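N-acetyl-L-2,4-diaminobutyric acid deacetylase (Ruegeria pomeroyi, PDB 6TWL) probably removes the acetyl group from N-acetyl-L-2,4-diaminobutyrate, as a zinc-dependent deacetylase in the breakdown of the stress protectants ectoine and hydroxyectoine. Local coordinates at residues D254-V259 against A301-L306; E268-L273 against G280-R285; T132-A137 against E199-V204; L40-N45 against R83-P88; P5-I10 against F21-H26. All blocks are in the same frame, centred on the assembly; numbering follows the deposited sequence.

Interaction 1: D254-V259 against A301-L306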
# COMPACT_ATOMS: atom_id res chain seq x y z
N ASP A 254 -10.00 10.39 -14.71
CA ASP A 254 -9.58 10.66 -16.07
C ASP A 254 -8.06 10.67 -16.12
O ASP A 254 -7.38 10.89 -15.11
CB ASP A 254 -10.14 12.01 -16.54
CG ASP A 254 -10.35 12.08 -18.04
OD1 ASP A 254 -9.36 11.92 -18.79
OD2 ASP A 254 -11.50 12.29 -18.47
N ASP A 255 -7.52 10.42 -17.32
CA ASP A 255 -6.09 10.60 -17.52
C ASP A 255 -5.68 12.06 -17.44
O ASP A 255 -4.48 12.36 -17.33
CB ASP A 255 -5.65 10.02 -18.86
CG ASP A 255 -5.07 8.62 -18.73
OD1 ASP A 255 -5.27 8.00 -17.67
OD2 ASP A 255 -4.41 8.16 -19.68
N ASP A 256 -6.65 12.98 -17.48
CA ASP A 256 -6.45 14.41 -17.28
C ASP A 256 -6.09 14.76 -15.84
O ASP A 256 -5.85 15.93 -15.55
CB ASP A 256 -7.71 15.16 -17.70
CG ASP A 256 -7.70 15.56 -19.16
OD1 ASP A 256 -6.63 15.48 -19.80
OD2 ASP A 256 -8.77 15.96 -19.67
N CYS A 257 -6.06 13.78 -14.93
CA CYS A 257 -5.57 13.99 -13.58
C CYS A 257 -4.06 13.93 -13.49
O CYS A 257 -3.49 14.34 -12.47
CB CYS A 257 -6.17 12.95 -12.63
SG CYS A 257 -7.94 13.15 -12.28
N PHE A 258 -3.39 13.44 -14.53
CA PHE A 258 -1.96 13.18 -14.52
C PHE A 258 -1.26 14.13 -15.48
O PHE A 258 -1.72 14.34 -16.60
CB PHE A 258 -1.67 11.73 -14.92
CG PHE A 258 -2.38 10.72 -14.07
CD1 PHE A 258 -3.70 10.39 -14.32
CD2 PHE A 258 -1.72 10.11 -13.02
CE1 PHE A 258 -4.35 9.46 -13.53
CE2 PHE A 258 -2.37 9.18 -12.24
CZ PHE A 258 -3.68 8.85 -12.50
N VAL A 259 -0.14 14.69 -15.03
CA VAL A 259 0.69 15.57 -15.84
C VAL A 259 2.10 14.99 -15.85
O VAL A 259 2.72 14.85 -14.79
CB VAL A 259 0.70 17.01 -15.30
CG1 VAL A 259 1.77 17.83 -16.01
CG2 VAL A 259 -0.67 17.64 -15.49
N ALA A 301 -2.13 22.48 -14.72
CA ALA A 301 -3.17 21.51 -14.38
C ALA A 301 -4.18 21.39 -15.52
O ALA A 301 -4.62 22.39 -16.09
CB ALA A 301 -3.87 21.93 -13.09
N ARG A 302 -4.54 20.15 -15.84
CA ARG A 302 -5.55 19.88 -16.85
C ARG A 302 -6.94 19.68 -16.26
O ARG A 302 -7.92 19.64 -17.02
CB ARG A 302 -5.16 18.64 -17.68
CG ARG A 302 -3.84 18.79 -18.41
CD ARG A 302 -3.55 17.60 -19.31
NE ARG A 302 -4.61 17.38 -20.30
CZ ARG A 302 -4.78 18.11 -21.39
NH1 ARG A 302 -3.96 19.12 -21.66
NH2 ARG A 302 -5.77 17.83 -22.23
N ARG A 303 -7.06 19.56 -14.94
CA ARG A 303 -8.34 19.46 -14.26
C ARG A 303 -8.26 20.18 -12.92
O ARG A 303 -7.20 20.25 -12.30
CB ARG A 303 -8.77 18.01 -14.01
CG ARG A 303 -8.89 17.16 -15.24
CD ARG A 303 -9.57 15.85 -14.92
NE ARG A 303 -10.72 16.03 -14.04
CZ ARG A 303 -11.92 15.51 -14.28
NH1 ARG A 303 -12.12 14.78 -15.37
NH2 ARG A 303 -12.91 15.72 -13.43
N ALA A 304 -9.40 20.69 -12.47
CA ALA A 304 -9.48 21.33 -11.17
C ALA A 304 -9.67 20.29 -10.07
O ALA A 304 -10.31 19.25 -10.26
CB ALA A 304 -10.63 22.34 -11.14
N GLY A 305 -9.09 20.58 -8.91
CA GLY A 305 -9.14 19.67 -7.78
C GLY A 305 -8.03 19.99 -6.79
O GLY A 305 -7.65 21.14 -6.62
N LEU A 306 -7.51 18.93 -6.17
CA LEU A 306 -6.46 19.04 -5.17
C LEU A 306 -5.22 18.30 -5.65
O LEU A 306 -5.32 17.17 -6.16
CB LEU A 306 -6.90 18.45 -3.82
CG LEU A 306 -8.11 19.08 -3.12
CD1 LEU A 306 -8.30 18.48 -1.75
CD2 LEU A 306 -7.94 20.58 -3.02

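Interaction 2: E268-L273 against G280-R285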
# COMPACT_ATOMS: atom_id res chain seq x y z
N GLU A 268 11.05 22.62 -10.04
CA GLU A 268 10.52 23.61 -9.10
C GLU A 268 9.00 23.49 -9.06
O GLU A 268 8.30 23.92 -9.98
CB GLU A 268 10.92 25.03 -9.48
CG GLU A 268 10.20 26.09 -8.64
CD GLU A 268 10.53 27.50 -9.07
OE1 GLU A 268 11.08 27.69 -10.17
OE2 GLU A 268 10.22 28.43 -8.29
N MET A 269 8.49 22.89 -7.99
CA MET A 269 7.05 22.80 -7.81
C MET A 269 6.49 24.13 -7.32
O MET A 269 7.05 24.75 -6.42
CB MET A 269 6.70 21.69 -6.84
CG MET A 269 5.23 21.65 -6.51
SD MET A 269 4.63 19.97 -6.57
CE MET A 269 4.06 19.83 -8.26
N MET A 270 5.36 24.55 -7.90
CA MET A 270 4.78 25.83 -7.55
C MET A 270 3.61 25.74 -6.56
O MET A 270 3.21 26.77 -6.02
CB MET A 270 4.32 26.57 -8.83
CG MET A 270 5.40 26.71 -9.91
SD MET A 270 6.90 27.54 -9.34
CE MET A 270 6.23 29.15 -8.90
N ILE A 271 3.07 24.54 -6.30
CA ILE A 271 1.83 24.41 -5.52
C ILE A 271 2.03 23.50 -4.30
O ILE A 271 2.81 22.54 -4.32
CB ILE A 271 0.67 23.91 -6.43
CG1 ILE A 271 0.42 24.87 -7.59
CG2 ILE A 271 -0.65 23.78 -5.66
CD1 ILE A 271 0.32 26.35 -7.19
N ASP A 272 1.29 23.80 -3.21
CA ASP A 272 1.19 22.89 -2.06
C ASP A 272 0.63 21.53 -2.45
O ASP A 272 -0.43 21.43 -3.08
CB ASP A 272 0.25 23.46 -0.99
CG ASP A 272 0.88 24.52 -0.12
OD1 ASP A 272 1.25 24.18 1.01
OD2 ASP A 272 1.03 25.67 -0.62
N LEU A 273 1.32 20.45 -2.03
CA LEU A 273 0.65 19.16 -1.91
C LEU A 273 -0.61 19.35 -1.07
O LEU A 273 -0.56 19.96 -0.00
CB LEU A 273 1.55 18.10 -1.24
CG LEU A 273 2.22 16.99 -2.05
CD1 LEU A 273 2.78 15.91 -1.13
CD2 LEU A 273 1.25 16.38 -3.06
N GLY A 280 -5.66 24.95 -15.63
CA GLY A 280 -4.85 26.01 -16.19
C GLY A 280 -3.82 26.60 -15.25
O GLY A 280 -2.90 27.27 -15.72
N ASP A 281 -3.95 26.37 -13.95
CA ASP A 281 -2.97 26.89 -13.00
C ASP A 281 -1.62 26.23 -13.21
O ASP A 281 -1.52 25.09 -13.69
CB ASP A 281 -3.44 26.66 -11.56
CG ASP A 281 -4.56 27.60 -11.16
OD1 ASP A 281 -4.99 28.42 -11.99
OD2 ASP A 281 -5.00 27.51 -9.99
N LEU A 282 -0.56 26.95 -12.83
CA LEU A 282 0.80 26.45 -12.97
C LEU A 282 1.13 25.49 -11.83
O LEU A 282 1.05 25.87 -10.65
CB LEU A 282 1.78 27.62 -12.99
CG LEU A 282 3.24 27.30 -13.32
CD1 LEU A 282 3.34 26.84 -14.75
CD2 LEU A 282 4.12 28.52 -13.09
N LEU A 283 1.48 24.26 -12.17
CA LEU A 283 1.86 23.26 -11.17
C LEU A 283 3.34 23.30 -10.84
O LEU A 283 3.72 23.20 -9.67
CB LEU A 283 1.49 21.85 -11.66
CG LEU A 283 0.03 21.45 -11.85
CD1 LEU A 283 -0.04 20.13 -12.60
CD2 LEU A 283 -0.68 21.35 -10.51
N ALA A 284 4.20 23.43 -11.85
CA ALA A 284 5.63 23.25 -11.66
C ALA A 284 6.39 23.88 -12.81
O ALA A 284 5.84 24.09 -13.90
CB ALA A 284 5.99 21.76 -11.53
N ARG A 285 7.66 24.17 -12.55
CA ARG A 285 8.61 24.62 -13.56
C ARG A 285 9.79 23.66 -13.59
O ARG A 285 10.20 23.12 -12.56
CB ARG A 285 9.12 26.04 -13.29
CG ARG A 285 8.14 27.15 -13.60
CD ARG A 285 8.71 28.49 -13.17
NE ARG A 285 7.72 29.55 -13.23
CZ ARG A 285 7.70 30.60 -12.41
NH1 ARG A 285 8.61 30.72 -11.46
NH2 ARG A 285 6.76 31.53 -12.54

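Interaction 3: T132-A137 against E199-V204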
# COMPACT_ATOMS: atom_id res chain seq x y z
N THR A 132 -3.07 -20.14 -0.57
CA THR A 132 -3.10 -20.50 0.84
C THR A 132 -3.47 -19.33 1.74
O THR A 132 -4.40 -19.45 2.55
CB THR A 132 -1.76 -21.10 1.27
OG1 THR A 132 -1.46 -22.23 0.45
CG2 THR A 132 -1.82 -21.54 2.73
N LEU A 133 -2.79 -18.19 1.63
CA LEU A 133 -3.03 -17.10 2.57
C LEU A 133 -4.27 -16.29 2.22
O LEU A 133 -5.12 -16.04 3.08
CB LEU A 133 -1.80 -16.19 2.66
CG LEU A 133 -0.55 -16.81 3.28
CD1 LEU A 133 0.56 -15.77 3.43
CD2 LEU A 133 -0.87 -17.45 4.62
N LEU A 134 -4.40 -15.86 0.96
CA LEU A 134 -5.53 -15.01 0.58
C LEU A 134 -6.89 -15.66 0.75
O LEU A 134 -7.81 -14.98 1.24
CB LEU A 134 -5.37 -14.53 -0.87
CG LEU A 134 -4.57 -13.26 -1.12
CD1 LEU A 134 -4.63 -12.88 -2.59
CD2 LEU A 134 -5.11 -12.14 -0.25
N PRO A 135 -7.12 -16.93 0.38
CA PRO A 135 -8.47 -17.49 0.54
C PRO A 135 -8.97 -17.46 1.97
O PRO A 135 -10.17 -17.26 2.20
CB PRO A 135 -8.31 -18.93 0.03
CG PRO A 135 -7.22 -18.84 -0.97
CD PRO A 135 -6.24 -17.86 -0.36
N MET A 136 -8.08 -17.63 2.95
CA MET A 136 -8.46 -17.66 4.36
C MET A 136 -8.50 -16.27 4.98
O MET A 136 -8.60 -16.16 6.21
CB MET A 136 -7.49 -18.56 5.14
CG MET A 136 -6.12 -17.94 5.34
SD MET A 136 -4.77 -19.13 5.54
CE MET A 136 -5.41 -20.15 6.86
N ALA A 137 -8.44 -15.22 4.17
CA ALA A 137 -8.41 -13.85 4.66
C ALA A 137 -9.76 -13.19 4.41
O ALA A 137 -10.33 -13.31 3.32
CB ALA A 137 -7.30 -13.04 3.98
N GLU A 199 -8.52 -7.98 -5.32
CA GLU A 199 -9.69 -7.42 -5.99
C GLU A 199 -10.47 -8.49 -6.74
O GLU A 199 -11.69 -8.61 -6.60
CB GLU A 199 -9.28 -6.29 -6.94
CG GLU A 199 -8.80 -5.02 -6.24
CD GLU A 199 -7.71 -4.30 -7.02
OE1 GLU A 199 -7.45 -4.68 -8.18
OE2 GLU A 199 -7.12 -3.34 -6.47
N GLU A 200 -9.77 -9.30 -7.54
CA GLU A 200 -10.42 -10.29 -8.39
C GLU A 200 -10.90 -11.52 -7.63
O GLU A 200 -11.74 -12.25 -8.14
CB GLU A 200 -9.48 -10.71 -9.51
CG GLU A 200 -9.30 -9.65 -10.59
CD GLU A 200 -8.40 -10.12 -11.71
OE1 GLU A 200 -7.86 -11.24 -11.61
OE2 GLU A 200 -8.24 -9.36 -12.69
N MET A 201 -10.37 -11.76 -6.43
CA MET A 201 -10.93 -12.78 -5.55
C MET A 201 -12.19 -12.29 -4.84
O MET A 201 -12.88 -13.09 -4.20
CB MET A 201 -9.89 -13.22 -4.52
CG MET A 201 -10.19 -14.56 -3.84
SD MET A 201 -8.84 -15.12 -2.79
CE MET A 201 -7.63 -15.60 -4.02
N GLY A 202 -12.51 -11.00 -4.96
CA GLY A 202 -13.68 -10.45 -4.30
C GLY A 202 -13.49 -10.15 -2.84
O GLY A 202 -14.48 -10.05 -2.11
N LYS A 203 -12.25 -9.98 -2.39
CA LYS A 203 -11.99 -9.76 -0.98
C LYS A 203 -12.05 -8.27 -0.65
O LYS A 203 -11.91 -7.40 -1.51
CB LYS A 203 -10.63 -10.32 -0.58
CG LYS A 203 -10.49 -11.80 -0.88
CD LYS A 203 -11.11 -12.62 0.24
CE LYS A 203 -10.84 -14.10 0.05
NZ LYS A 203 -11.30 -14.89 1.23
N VAL A 204 -12.27 -7.99 0.63
CA VAL A 204 -12.22 -6.63 1.14
C VAL A 204 -10.76 -6.19 1.17
O VAL A 204 -9.94 -6.81 1.85
CB VAL A 204 -12.87 -6.52 2.52
CG1 VAL A 204 -12.73 -5.11 3.07
CG2 VAL A 204 -14.32 -6.95 2.46

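Interaction 4: L40-N45 against R83-P88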
# COMPACT_ATOMS: atom_id res chain seq x y z
N LEU A 40 7.16 -12.99 9.40
CA LEU A 40 5.73 -12.80 9.59
C LEU A 40 5.39 -13.04 11.05
O LEU A 40 6.07 -13.80 11.75
CB LEU A 40 4.91 -13.73 8.69
CG LEU A 40 4.48 -15.10 9.23
CD1 LEU A 40 3.46 -15.74 8.31
CD2 LEU A 40 5.67 -16.01 9.40
N THR A 41 4.35 -12.36 11.51
CA THR A 41 3.79 -12.55 12.83
C THR A 41 2.34 -12.97 12.69
O THR A 41 1.60 -12.41 11.87
CB THR A 41 3.90 -11.27 13.68
OG1 THR A 41 5.27 -11.03 14.01
CG2 THR A 41 3.08 -11.39 14.95
N VAL A 42 1.93 -13.97 13.46
CA VAL A 42 0.53 -14.39 13.52
C VAL A 42 0.07 -14.25 14.96
O VAL A 42 0.71 -14.76 15.88
CB VAL A 42 0.34 -15.83 13.02
CG1 VAL A 42 -1.11 -16.26 13.21
CG2 VAL A 42 0.73 -15.94 11.56
N ILE A 43 -1.04 -13.54 15.15
CA ILE A 43 -1.68 -13.38 16.45
C ILE A 43 -3.11 -13.85 16.30
O ILE A 43 -3.90 -13.22 15.58
CB ILE A 43 -1.62 -11.93 16.94
CG1 ILE A 43 -0.17 -11.45 16.99
CG2 ILE A 43 -2.28 -11.79 18.31
CD1 ILE A 43 -0.02 -10.01 17.35
N LYS A 44 -3.45 -14.96 16.95
CA LYS A 44 -4.79 -15.50 16.90
C LYS A 44 -5.30 -15.73 18.31
O LYS A 44 -4.53 -16.10 19.21
CB LYS A 44 -4.85 -16.81 16.10
CG LYS A 44 -6.23 -17.46 16.09
CD LYS A 44 -6.21 -18.87 15.54
CE LYS A 44 -7.61 -19.32 15.13
NZ LYS A 44 -7.97 -18.84 13.77
N ASN A 45 -6.59 -15.50 18.51
CA ASN A 45 -7.23 -15.69 19.80
C ASN A 45 -8.73 -15.76 19.59
O ASN A 45 -9.27 -15.06 18.72
CB ASN A 45 -6.88 -14.55 20.76
CG ASN A 45 -7.35 -14.81 22.17
OD1 ASN A 45 -7.07 -15.86 22.75
ND2 ASN A 45 -8.08 -13.85 22.74
N ARG A 83 -7.97 -13.34 13.92
CA ARG A 83 -6.59 -13.66 13.61
C ARG A 83 -5.97 -12.55 12.77
O ARG A 83 -6.61 -12.03 11.85
CB ARG A 83 -6.48 -15.00 12.87
CG ARG A 83 -5.09 -15.30 12.36
CD ARG A 83 -5.00 -16.68 11.75
NE ARG A 83 -5.93 -16.86 10.64
CZ ARG A 83 -5.95 -17.93 9.85
NH1 ARG A 83 -5.09 -18.91 10.05
NH2 ARG A 83 -6.83 -18.01 8.86
N LEU A 84 -4.73 -12.19 13.09
CA LEU A 84 -3.93 -11.26 12.30
C LEU A 84 -2.75 -12.00 11.70
O LEU A 84 -2.02 -12.69 12.42
CB LEU A 84 -3.42 -10.10 13.16
CG LEU A 84 -4.41 -9.19 13.89
CD1 LEU A 84 -3.67 -8.39 14.95
CD2 LEU A 84 -5.10 -8.27 12.91
N ILE A 85 -2.56 -11.86 10.40
CA ILE A 85 -1.37 -12.36 9.72
C ILE A 85 -0.63 -11.13 9.20
O ILE A 85 -1.09 -10.45 8.28
CB ILE A 85 -1.71 -13.34 8.58
CG1 ILE A 85 -2.60 -14.46 9.11
CG2 ILE A 85 -0.43 -13.92 8.00
CD1 ILE A 85 -3.04 -15.44 8.05
N ILE A 86 0.53 -10.85 9.80
CA ILE A 86 1.25 -9.61 9.58
C ILE A 86 2.53 -9.92 8.82
O ILE A 86 3.40 -10.65 9.31
CB ILE A 86 1.56 -8.90 10.91
CG1 ILE A 86 0.27 -8.64 11.68
CG2 ILE A 86 2.30 -7.59 10.66
CD1 ILE A 86 0.48 -8.32 13.14
N VAL A 87 2.64 -9.36 7.62
CA VAL A 87 3.84 -9.48 6.79
C VAL A 87 4.40 -8.07 6.61
O VAL A 87 4.04 -7.39 5.64
CB VAL A 87 3.52 -10.14 5.44
CG1 VAL A 87 4.81 -10.44 4.67
CG2 VAL A 87 2.70 -11.40 5.65
N PRO A 88 5.28 -7.61 7.50
CA PRO A 88 5.74 -6.21 7.41
C PRO A 88 6.49 -5.90 6.13
O PRO A 88 6.43 -4.77 5.65
CB PRO A 88 6.65 -6.06 8.64
CG PRO A 88 6.28 -7.19 9.55
CD PRO A 88 5.88 -8.31 8.65

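Interaction 5: P5-I10 against F21-H26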
# COMPACT_ATOMS: atom_id res chain seq x y z
N PRO A 5 6.29 -25.68 -1.95
CA PRO A 5 7.26 -26.01 -0.91
C PRO A 5 7.41 -24.97 0.20
O PRO A 5 8.32 -25.11 1.02
CB PRO A 5 8.56 -26.13 -1.71
CG PRO A 5 8.40 -25.11 -2.78
CD PRO A 5 6.94 -25.18 -3.18
N ILE A 6 6.57 -23.94 0.25
CA ILE A 6 6.72 -22.92 1.28
C ILE A 6 6.04 -23.39 2.56
O ILE A 6 4.87 -23.78 2.56
CB ILE A 6 6.14 -21.58 0.81
CG1 ILE A 6 7.03 -20.98 -0.28
CG2 ILE A 6 6.00 -20.61 1.99
CD1 ILE A 6 6.65 -19.58 -0.70
N SER A 7 6.79 -23.37 3.66
CA SER A 7 6.31 -23.83 4.95
C SER A 7 6.58 -22.76 5.99
O SER A 7 7.70 -22.23 6.07
CB SER A 7 6.99 -25.14 5.36
OG SER A 7 8.15 -24.88 6.14
N PRO A 8 5.58 -22.39 6.80
CA PRO A 8 5.85 -21.45 7.90
C PRO A 8 6.62 -22.14 9.02
O PRO A 8 6.39 -23.30 9.34
CB PRO A 8 4.44 -21.04 8.37
CG PRO A 8 3.50 -21.53 7.31
CD PRO A 8 4.15 -22.73 6.70
N THR A 9 7.56 -21.40 9.61
CA THR A 9 8.23 -21.88 10.81
C THR A 9 7.35 -21.80 12.05
O THR A 9 7.75 -22.30 13.11
CB THR A 9 9.53 -21.10 11.05
OG1 THR A 9 9.21 -19.76 11.46
CG2 THR A 9 10.38 -21.06 9.79
N ILE A 10 6.17 -21.20 11.94
CA ILE A 10 5.24 -21.07 13.06
C ILE A 10 3.90 -21.68 12.66
O ILE A 10 3.71 -22.00 11.48
CB ILE A 10 5.08 -19.60 13.48
CG1 ILE A 10 4.66 -18.74 12.29
CG2 ILE A 10 6.36 -19.08 14.12
CD1 ILE A 10 4.32 -17.32 12.67
N PHE A 21 8.74 -17.15 10.25
CA PHE A 21 9.04 -16.91 8.85
C PHE A 21 8.23 -17.85 7.96
O PHE A 21 7.74 -18.89 8.40
CB PHE A 21 10.52 -17.11 8.52
CG PHE A 21 11.45 -16.35 9.41
CD1 PHE A 21 11.85 -16.87 10.63
CD2 PHE A 21 11.96 -15.12 9.02
CE1 PHE A 21 12.72 -16.18 11.45
CE2 PHE A 21 12.83 -14.42 9.83
CZ PHE A 21 13.21 -14.95 11.04
N LEU A 22 8.09 -17.45 6.70
CA LEU A 22 7.75 -18.36 5.62
C LEU A 22 9.04 -18.77 4.93
O LEU A 22 9.83 -17.91 4.52
CB LEU A 22 6.79 -17.72 4.62
CG LEU A 22 5.47 -17.15 5.14
CD1 LEU A 22 4.85 -16.22 4.10
CD2 LEU A 22 4.50 -18.26 5.51
N LYS A 23 9.27 -20.07 4.80
CA LYS A 23 10.54 -20.61 4.31
C LYS A 23 10.29 -21.55 3.14
O LYS A 23 9.40 -22.39 3.20
CB LYS A 23 11.27 -21.34 5.45
CG LYS A 23 12.49 -22.13 5.01
CD LYS A 23 13.20 -22.76 6.20
CE LYS A 23 12.29 -23.74 6.93
NZ LYS A 23 12.91 -24.27 8.18
N LEU A 24 11.07 -21.38 2.07
CA LEU A 24 11.18 -22.38 1.01
C LEU A 24 12.66 -22.62 0.77
O LEU A 24 13.40 -21.67 0.44
CB LEU A 24 10.47 -21.98 -0.29
CG LEU A 24 10.90 -20.77 -1.11
CD1 LEU A 24 10.50 -20.90 -2.58
CD2 LEU A 24 10.24 -19.57 -0.49
N PRO A 25 13.15 -23.85 0.96
CA PRO A 25 14.60 -24.08 0.92
C PRO A 25 15.26 -23.81 -0.43
O PRO A 25 16.47 -23.59 -0.44
CB PRO A 25 14.72 -25.55 1.33
CG PRO A 25 13.55 -25.77 2.22
CD PRO A 25 12.43 -24.96 1.61
N HIS A 26 14.51 -23.79 -1.54
CA HIS A 26 15.07 -23.39 -2.83
C HIS A 26 16.43 -24.05 -3.08
O HIS A 26 17.42 -23.37 -3.34
CB HIS A 26 15.20 -21.87 -2.85
CG HIS A 26 15.58 -21.29 -4.18
ND1 HIS A 26 15.26 -21.89 -5.38
CD2 HIS A 26 16.25 -20.16 -4.49
CE1 HIS A 26 15.72 -21.15 -6.37
NE2 HIS A 26 16.32 -20.09 -5.86

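Interaction 1: D254-V259 against A301-L306
D256 sits between two consecutive arginines, R302 and R303, where a short 3-10 turn (255-257) leads into strand 258-260 and faces the loop that runs into strand 305-311. Both strands belong to the antiparallel sheet of the C-terminal β region, and each arginine meets D256 differently. R302 bends at its third torsion (chi3 58°), which brings NE back over the D256 carboxylate. The N-H meets OD1 at 2.8 Å and is almost straight, 170°. The acceptor lies in the guanidinium plane, yet NE itself stands above the carboxylate plane, so this salt bridge is made through one oxygen and is not the flat, two-pronged kind. R303 starts with CG beside its backbone N and is likewise bent at chi3, but it works by its stem. CG and CD press on CB of D256, CG at 3.4 Å, and CG also touches the D256 carbonyl oxygen. Farther out, CD passes SG of C257 at 4.1 Å, and NH1 comes to 3.6 Å from CB of D254. The carboxylate of D254 is near, with OD2 4.0 Å from R303 NH1, too long for a salt bridge. D254 OD1 instead accepts the backbone N-H of D256, an Asx turn that helps fix the turn presenting D256 to the arginines. P253 and V327 also pack on R303. At the strand end of the contact, V259 leans toward the arginine loop and its CG2 reaches CG of R302 at 4.5 Å.

Interaction 2: E268-L273 against G280-R285
M270 folds its side chain over the strand opposite, L282-R285. Its CB lies beside two carbonyl oxygens, those of L283 and L282. CG, set beside the backbone N by a chi1 of -53°, comes to 3.9 Å from CD2 of L282 and equally near CA of A284. The next two torsions both turn back, carrying SD toward R285 and laying CE over one face of its guanidinium, 3.8 Å from NH1. Strands 265-269 and 282-287 are antiparallel neighbours in a four-stranded sheet: E268 and R285 are a hydrogen-bonded pair, and M269 and A284 the non-hydrogen-bonded pair next to it. On the far strand L283 and A284 both face Y299, a classic β bulge, and L283 O takes the N-H of M270 at 2.8 Å. With alanine at M270, the R285 guanidinium would probably lose its methyl cover and be freer to swing, and the CG contact with L282 CD2 would go too. E268 and R285 run side by side, but their charges do not pair closely; OE1 is 4.1 Å from R285 NH1 and is hydrogen-bonded instead to W287. I271 puts CG1 3.3 Å from the carbonyl oxygen of L282.

Interaction 3: T132-A137 against E199-V204
K203 stretches from the end of one helix to the end of another and brings its ammonium group to two backbone carbonyl oxygens. NZ donates to O of P135 and to O of A137, each at 2.8 Å, and these two bonds are the tight part of the contact. They are not alike: the lysine nitrogen stands above the carbonyl plane of P135, but is only tilted from that of A137, with a C=O...N angle of 151°. The chain bends once, at chi2 (-83°), and then runs extended, so that CD lies 3.3 Å from O of A137 and CE 3.4 Å from O of L134. All three oxygens belong to the type I turn L134-A137 at the C-terminal end of helix 121-133. On the other side, helix 194-201 ends in a Schellman motif at G202, and this places K203 to reach across.

The looser side is carried by M201, which is partly exposed. With CG anti to the backbone N (chi1 -161°), its chain runs across toward the turn and bends at chi3, and SD rests 4.0 Å from CB of L134 and 4.4 Å from CG of the exposed P135, without polar bonds across. L134 is buried, packing also on Y194, A197 and V198 of helix 194-201.

Losing the ammonium to a methionine at K203 would probably leave the P135 and A137 carbonyls without this shared donor and the turn less firmly tied to helix 194-201. One charged side chain thus serves two main-chain acceptors of the turn, and its positive charge probably offsets their partial negative charge.

Interaction 4: L40-N45 against R83-P88
V42 and I85 meet at the apolar middle of two neighbouring antiparallel strands, 36-45 and 82-87, in the large mixed sheet of the catalytic domain. Their CG2 methyls are 4.3 Å apart, and CD1 of L40 reaches the same I85 methyl. The strands run almost exactly opposed, 178° between axes. On the other face T41 pairs with I86 and I43 with L84; there helix 63-74 covers T41 and I86, while L84 packs on A51 and L53 of strand 50-54. Four backbone hydrogen bonds of 2.8 to 3.0 Å join these two pairs, T41 and I86 through the N-H and O of each, and I43 and L84 likewise.

Outward along the V42 face, CG1 of V42 touches CD of R83 at 4.2 Å, and K44 lies across the base of that arginine, CB to CG 4.0 Å. R83 is buried, and bends at chi3 (59°) to bring its guanidinium back over the strand. NE is hydrogen-bonded to T50 and NH1 to the carbonyl of L12, which hold the flat group in place. One face carries CD1 of I85; over the opposite face comes the amine of K44, its NZ 4.2 Å from R83 NE.

Interaction 5: P5-I10 against F21-H26
I6 wedges between L22 and L24, the main bump of this small antiparallel hairpin, in which strand 16-24 returns alongside the edge strand 7-8. Its two branches part ways: CG2 goes to CB of L22 at 4.0 Å, while CG1 seats against L24, 3.5 Å from CD2. L24 offers this hollow because its CG lies between the backbone N and carbonyl carbon (chi1 63°), which turns CD2 in against both CG1 and CD1 of the isoleucine. Next along, the P8 ring lies against L22, CG resting on CD2 at 3.9 Å; Y128 of helix 121-133 packs on both P8 and L22. At the other end P5 sits against L24 more loosely. The face carrying S7 and K23 is partly exposed, and there the lysine's CE only skirts S7 OG and T9 CG2. S7 and K23 exchange both backbone hydrogen bonds, S7 N to K23 O at 2.8 Å. T9 adds two more bonds, both to F21: its N-H goes to O of F21, and its hydroxyl, at the edge of the F21 ring and near its plane, turns back with chi1 at 70° so that OG1 accepts the F21 N-H at 2.9 Å.

How the interactions relate
Along the chain the order is interaction 5, 4, 3, and then 1 with interaction 2 lying between its two segments. Interactions 4 and 5 share the large mixed sheet: strands 16-24 and 36-45 are neighbours, L40 packs on F21, L22 and I10, and the centres are about 16 Å apart. Interaction 3, its centre also about 16 Å from that of interaction 4, joins helix ends next to that sheet, with M136 against R83. Interactions 1 and 2, about 12 Å apart centre to centre, form a separate cluster in the C-terminal β region, where A301 pairs with G280 and D281 and V259 meets L283. About 39 to 48 Å, centre to centre, separates this cluster from interactions 4 and 5, so the contacts lie in two distinct parts of the chain, away from the zinc-site residues.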